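Local coordinates for protein sugar phosphate isomerase/epimerase (PDB 3OBE) that probably acts as an isomerase or epimerase on sugar phosphates, with a TIM-barrel fold, at residues Y28-G31 / Q32-Q36; T11-S15 / S16-G20. All blocks are in the same frame, centred on the assembly; numbering follows the deposited sequence. Where two conformers were deposited one is given.

Both contacts are local and lie in series along the chain, contact 2 before strand 24-26 and contact 1 after it. Their centres are 28 Å apart and their nearest atoms about 16 Å apart, so they do not touch. Contact 1 is partly buried: it starts a short helix in the barrel and adds a leucine pair, of which Leu30 packs against helix 287-300. Contact 2 is a surface turn in the N-terminal segment, with no regular helix or strand. Backbone bonds shape both. Contact 1 adds apolar packing and a carboxylate held from outside, whereas contact 2 relies on serine and threonine side chains folded back on the turn.

Contact 1: residues Y28-G31 / Q32-Q36; sequences YSLG and QELLQ
The N-terminus of helix 32-35 in the TIM barrel is formed here, with Gly31 at the N-cap position. Glu33 N donates to Leu30 O at 2.9 Å. Gly31 O takes two weak bonds, from Leu34 N at 3.4 Å and from Leu35 N at 3.5 Å; the second is nearly straight, at 173°. Gly31 has positive phi (33°), a backbone angle that glycine adopts more easily than other residues.

Leu30 and Leu34 carry the apolar part. Leu30 CB lies 3.8 Å from Leu34 CB, and Leu30 CD1 lies 4.0 Å from Leu34 CD2. In Leu34, CG turned away from the backbone N (chi1 -179°) helps bring CD2 beside Leu30 CD1, and the two side chains cross obliquely. Glu33 CB passes 3.3 Å from Leu30 O, and the chain then runs out extended. Its carboxylate is gripped by two backbone N-H groups: OE1 binds Phe288 N and OE2 binds Gln287 N. Leu35 CG lies 3.6 Å from Gly31 O. Gln32 starts away from 28-31, and its NE2 binds Asp67 OD2.

The segment follows strand 24-26 and leads toward helix 38-48. Leu30 rests on Gln287, Phe288 and Val291 of helix 287-300, the same helix whose first residues hold Glu33.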
ATOM      1  N   TYR A  28      -4.291   9.128   1.982  1.00 13.89           N
ATOM      2  CA  TYR A  28      -4.719   9.748   0.755  1.00 14.40           C
ATOM      3  C   TYR A  28      -6.254   9.639   0.593  1.00 14.73           C
ATOM      4  O   TYR A  28      -6.870  10.510  -0.014  1.00 14.58           O
ATOM      5  CB  TYR A  28      -4.015   9.105  -0.411  1.00 15.05           C
ATOM      6  CG  TYR A  28      -4.230   9.823  -1.725  1.00 14.98           C
ATOM      7  CD1 TYR A  28      -3.662  11.063  -1.964  1.00 21.40           C
ATOM      8  CD2 TYR A  28      -5.046   9.245  -2.709  1.00 18.07           C
ATOM      9  CE1 TYR A  28      -3.860  11.715  -3.176  1.00 24.20           C
ATOM     10  CE2 TYR A  28      -5.252   9.895  -3.916  1.00 23.39           C
ATOM     11  CZ  TYR A  28      -4.673  11.113  -4.129  1.00 25.93           C
ATOM     12  OH  TYR A  28      -4.870  11.737  -5.338  1.00 31.18           O
ATOM     13  N   SER A  29      -6.854   8.632   1.232  1.00 14.28           N
ATOM     14  CA  SER A  29      -8.316   8.467   1.240  1.00 15.11           C
ATOM     15  C   SER A  29      -9.075   9.680   1.736  1.00 16.36           C
ATOM     16  O   SER A  29     -10.215   9.860   1.343  1.00 16.52           O
ATOM     17  CB  SER A  29      -8.725   7.285   2.141  1.00 14.10           C
ATOM     18  OG  SER A  29      -8.094   6.093   1.706  1.00 14.51           O
ATOM     19  N   LEU A  30      -8.476  10.477   2.623  1.00 16.22           N
ATOM     20  CA  LEU A  30      -9.206  11.518   3.317  1.00 18.10           C
ATOM     21  C   LEU A  30      -8.963  12.871   2.660  1.00 21.66           C
ATOM     22  O   LEU A  30      -9.688  13.822   2.922  1.00 21.51           O
ATOM     23  CB  LEU A  30      -8.767  11.565   4.772  1.00 18.62           C
ATOM     24  CG  LEU A  30      -9.258  10.362   5.576  1.00 16.80           C
ATOM     25  CD1 LEU A  30      -8.621  10.360   6.976  1.00 22.48           C
ATOM     26  CD2 LEU A  30     -10.811  10.479   5.712  1.00 18.48           C
ATOM     27  N   GLY A  31      -7.941  12.912   1.793  1.00 24.94           N
ATOM     28  CA  GLY A  31      -7.321  14.147   1.289  1.00 27.63           C
ATOM     29  C   GLY A  31      -7.298  15.280   2.271  1.00 27.66           C
ATOM     30  O   GLY A  31      -6.748  15.190   3.410  1.00 28.94           O
ATOM     31  N   GLN A  32      -8.004  16.334   1.880  1.00 30.67           N
ATOM     32  CA  GLN A  32      -7.972  17.583   2.614  1.00 30.90           C
ATOM     33  C   GLN A  32      -8.764  17.481   3.902  1.00 29.06           C
ATOM     34  O   GLN A  32      -8.579  18.300   4.785  1.00 28.15           O
ATOM     35  CB  GLN A  32      -8.470  18.747   1.719  1.00 33.49           C
ATOM     36  CG  GLN A  32      -7.448  19.134   0.656  1.00 37.82           C
ATOM     37  CD  GLN A  32      -6.174  19.720   1.268  1.00 43.92           C
ATOM     38  OE1 GLN A  32      -6.221  20.465   2.261  1.00 48.34           O
ATOM     39  NE2 GLN A  32      -5.030  19.356   0.701  1.00 48.79           N
ATOM     40  N   GLU A  33      -9.637  16.469   4.035  1.00 25.37           N
ATOM     41  CA  GLU A  33     -10.469  16.414   5.246  1.00 25.63           C
ATOM     42  C   GLU A  33      -9.613  16.168   6.480  1.00 25.33           C
ATOM     43  O   GLU A  33      -9.941  16.673   7.557  1.00 25.20           O
ATOM     44  CB  GLU A  33     -11.549  15.343   5.171  1.00 24.21           C
ATOM     45  CG  GLU A  33     -12.501  15.545   4.044  1.00 25.07           C
ATOM     46  CD  GLU A  33     -13.570  14.471   3.935  1.00 25.95           C
ATOM     47  OE1 GLU A  33     -13.928  13.843   4.978  1.00 21.85           O
ATOM     48  OE2 GLU A  33     -14.073  14.311   2.790  1.00 20.76           O
ATOM     49  N   LEU A  34      -8.518  15.436   6.308  1.00 25.20           N
ATOM     50  CA  LEU A  34      -7.580  15.162   7.408  1.00 27.75           C
ATOM     51  C   LEU A  34      -6.599  16.336   7.562  1.00 30.77           C
ATOM     52  O   LEU A  34      -6.436  16.857   8.652  1.00 31.37           O
ATOM     53  CB  LEU A  34      -6.820  13.839   7.191  1.00 26.90           C
ATOM     54  CG  LEU A  34      -5.817  13.397   8.272  1.00 26.85           C
ATOM     55  CD1 LEU A  34      -6.432  13.338   9.677  1.00 27.73           C
ATOM     56  CD2 LEU A  34      -5.148  12.030   7.911  1.00 28.24           C
ATOM     57  N   LEU A  35      -6.008  16.762   6.448  1.00 33.25           N
ATOM     58  CA  LEU A  35      -4.957  17.783   6.446  1.00 37.02           C
ATOM     59  C   LEU A  35      -5.395  19.091   7.070  1.00 39.60           C
ATOM     60  O   LEU A  35      -4.595  19.753   7.730  1.00 41.80           O
ATOM     61  CB  LEU A  35      -4.420  18.018   5.032  1.00 37.43           C
ATOM     62  CG  LEU A  35      -3.736  16.834   4.335  1.00 38.88           C
ATOM     63  CD1 LEU A  35      -3.565  17.153   2.860  1.00 41.39           C
ATOM     64  CD2 LEU A  35      -2.423  16.476   4.983  1.00 41.54           C
ATOM     65  N   GLN A  36      -6.669  19.444   6.914  1.00 41.13           N
ATOM     66  CA  GLN A  36      -7.199  20.703   7.435  1.00 43.31           C
ATOM     67  C   GLN A  36      -7.403  20.719   8.955  1.00 43.77           C
ATOM     68  O   GLN A  36      -7.598  21.796   9.536  1.00 44.38           O
ATOM     69  CB  GLN A  36      -8.537  21.036   6.759  1.00 44.36           C
ATOM     70  CG  GLN A  36      -9.745  20.250   7.332  1.00 47.21           C
ATOM     71  CD  GLN A  36     -10.997  20.323   6.451  1.00 52.36           C
ATOM     72  OE1 GLN A  36     -11.009  20.998   5.410  1.00 56.50           O
ATOM     73  NE2 GLN A  36     -12.061  19.621   6.869  1.00 53.66           N
TER

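Contact 2: residues T11-S15 / S16-G20; sequences TDAVS and SATAG
Residues Ser15 to Thr18 form a type I beta turn, closed by Thr18 N donating to Ser15 O at 3.3 Å. The N-H points almost straight at the oxygen (169°).

The side chain of Ser15 adds a second bond across the turn. Its OG accepts from Ala17 N at 3.0 Å, with an angle of 156°. OG is placed there by its first torsion (chi1 162°), which sets it opposite the backbone N and beside the carbonyl carbon. This is an ST turn laid over the start of the beta turn, so the first residue holds the third and the fourth: OG takes one N-H and the carbonyl oxygen the other. Ala17 CB comes within 3.7 Å of Ser15 OG.

Thr18 folds back over Ser15 and Ala13. Its OG1 touches Ser15 CB at 3.3 Å. On the other branch, Thr18 CG2 meets Ala13 CB at 3.9 Å. Ala13 CB also lies 3.7 Å from Thr18 OG1, so it faces both branches of the threonine. Ser16 sits at the bend, its CB pointing away from 11-15.

The turn lies at the surface, in the segment before strand 24-26, about 27 Å from the centre of the chain to its own centre. All of residues 11 to 20 touch crystal neighbours, so lattice packing may influence the conformation. Thr18 rests on Ala10, and Asp12 on Lys21. Thr11 OG1 bonds Gln299 NE2, which links the segment to the C-terminal part of helix 287-300.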
ATOM      1  N   THR A  11     -14.148  -2.140  19.643  1.00 54.80           N
ATOM      2  CA  THR A  11     -15.528  -1.840  19.273  1.00 53.91           C
ATOM      3  C   THR A  11     -16.377  -3.132  19.113  1.00 53.16           C
ATOM      4  O   THR A  11     -17.611  -3.094  19.275  1.00 54.35           O
ATOM      5  CB  THR A  11     -15.559  -0.927  18.009  1.00 53.23           C
ATOM      6  OG1 THR A  11     -14.959  -1.609  16.909  1.00 51.70           O
ATOM      7  CG2 THR A  11     -14.777   0.390  18.256  1.00 52.93           C
ATOM      8  N   ASP A  12     -15.722  -4.273  18.850  1.00 50.87           N
ATOM      9  CA  ASP A  12     -16.412  -5.594  18.709  1.00 49.45           C
ATOM     10  C   ASP A  12     -16.507  -6.458  19.991  1.00 48.96           C
ATOM     11  O   ASP A  12     -17.068  -7.563  19.948  1.00 49.48           O
ATOM     12  CB  ASP A  12     -15.743  -6.442  17.614  1.00 48.65           C
ATOM     13  CG  ASP A  12     -14.315  -6.859  17.989  1.00 47.95           C
ATOM     14  OD1 ASP A  12     -13.571  -5.981  18.506  1.00 47.45           O
ATOM     15  OD2 ASP A  12     -13.948  -8.042  17.760  1.00 40.11           O
ATOM     16  N   ALA A  13     -15.964  -5.968  21.113  1.00 46.63           N
ATOM     17  CA  ALA A  13     -16.081  -6.658  22.403  1.00 45.64           C
ATOM     18  C   ALA A  13     -16.074  -5.643  23.543  1.00 43.71           C
ATOM     19  O   ALA A  13     -15.321  -4.652  23.494  1.00 42.59           O
ATOM     20  CB  ALA A  13     -14.939  -7.668  22.579  1.00 46.19           C
ATOM     21  N   VAL A  14     -16.914  -5.894  24.558  1.00 41.75           N
ATOM     22  CA  VAL A  14     -17.052  -4.982  25.698  1.00 39.44           C
ATOM     23  C   VAL A  14     -15.894  -5.103  26.706  1.00 36.89           C
ATOM     24  O   VAL A  14     -15.618  -4.140  27.464  1.00 38.40           O
ATOM     25  CB  VAL A  14     -18.438  -5.137  26.421  1.00 41.02           C
ATOM     26  CG1 VAL A  14     -19.561  -4.741  25.485  1.00 42.62           C
ATOM     27  CG2 VAL A  14     -18.658  -6.576  26.953  1.00 42.20           C
ATOM     28  N   SER A  15     -15.197  -6.248  26.714  1.00 31.64           N
ATOM     29  CA  SER A  15     -14.151  -6.508  27.735  1.00 27.96           C
ATOM     30  C   SER A  15     -13.026  -5.465  27.743  1.00 24.87           C
ATOM     31  O   SER A  15     -12.521  -5.124  26.664  1.00 22.36           O
ATOM     32  CB  SER A  15     -13.517  -7.888  27.480  1.00 28.41           C
ATOM     33  OG  SER A  15     -12.286  -8.013  28.131  1.00 24.64           O
ATOM     34  N   SER A  16     -12.615  -5.051  28.943  1.00 25.29           N
ATOM     35  CA  SER A  16     -11.536  -4.067  29.044  0.70 25.35           C
ATOM     36  C   SER A  16     -10.132  -4.671  28.783  1.00 25.93           C
ATOM     37  O   SER A  16      -9.116  -3.943  28.774  1.00 25.79           O
ATOM     38  CB  SER A  16     -11.565  -3.342  30.332  0.70 25.90           C
ATOM     39  OG  SER A  16     -11.402  -4.212  31.447  0.70 27.64           O
ATOM     40  N   ALA A  17     -10.086  -5.984  28.532  1.00 24.11           N
ATOM     41  CA  ALA A  17      -8.858  -6.638  28.137  1.00 22.12           C
ATOM     42  C   ALA A  17      -8.718  -6.900  26.678  1.00 21.59           C
ATOM     43  O   ALA A  17      -7.660  -7.334  26.271  1.00 21.71           O
ATOM     44  CB  ALA A  17      -8.646  -7.964  29.008  1.00 23.31           C
ATOM     45  N   THR A  18      -9.719  -6.577  25.844  1.00 20.93           N
ATOM     46  CA  THR A  18      -9.674  -6.888  24.439  1.00 21.02           C
ATOM     47  C   THR A  18      -8.963  -5.807  23.678  1.00 22.19           C
ATOM     48  O   THR A  18      -9.437  -4.684  23.699  1.00 23.84           O
ATOM     49  CB  THR A  18     -11.095  -6.974  23.857  1.00 21.85           C
ATOM     50  OG1 THR A  18     -11.850  -7.865  24.676  1.00 24.26           O
ATOM     51  CG2 THR A  18     -11.074  -7.374  22.375  1.00 20.67           C
ATOM     52  N   ALA A  19      -7.835  -6.154  23.052  1.00 21.18           N
ATOM     53  CA  ALA A  19      -7.092  -5.261  22.141  1.00 22.14           C
ATOM     54  C   ALA A  19      -7.924  -4.920  20.942  1.00 22.49           C
ATOM     55  O   ALA A  19      -8.666  -5.770  20.385  1.00 21.69           O
ATOM     56  CB  ALA A  19      -5.796  -5.900  21.695  1.00 21.47           C
ATOM     57  N   GLY A  20      -7.795  -3.672  20.483  1.00 23.33           N
ATOM     58  CA  GLY A  20      -8.381  -3.340  19.185  1.00 22.00           C
ATOM     59  C   GLY A  20      -7.754  -4.188  18.120  1.00 21.36           C
ATOM     60  O   GLY A  20      -6.574  -4.520  18.195  1.00 21.45           O
TER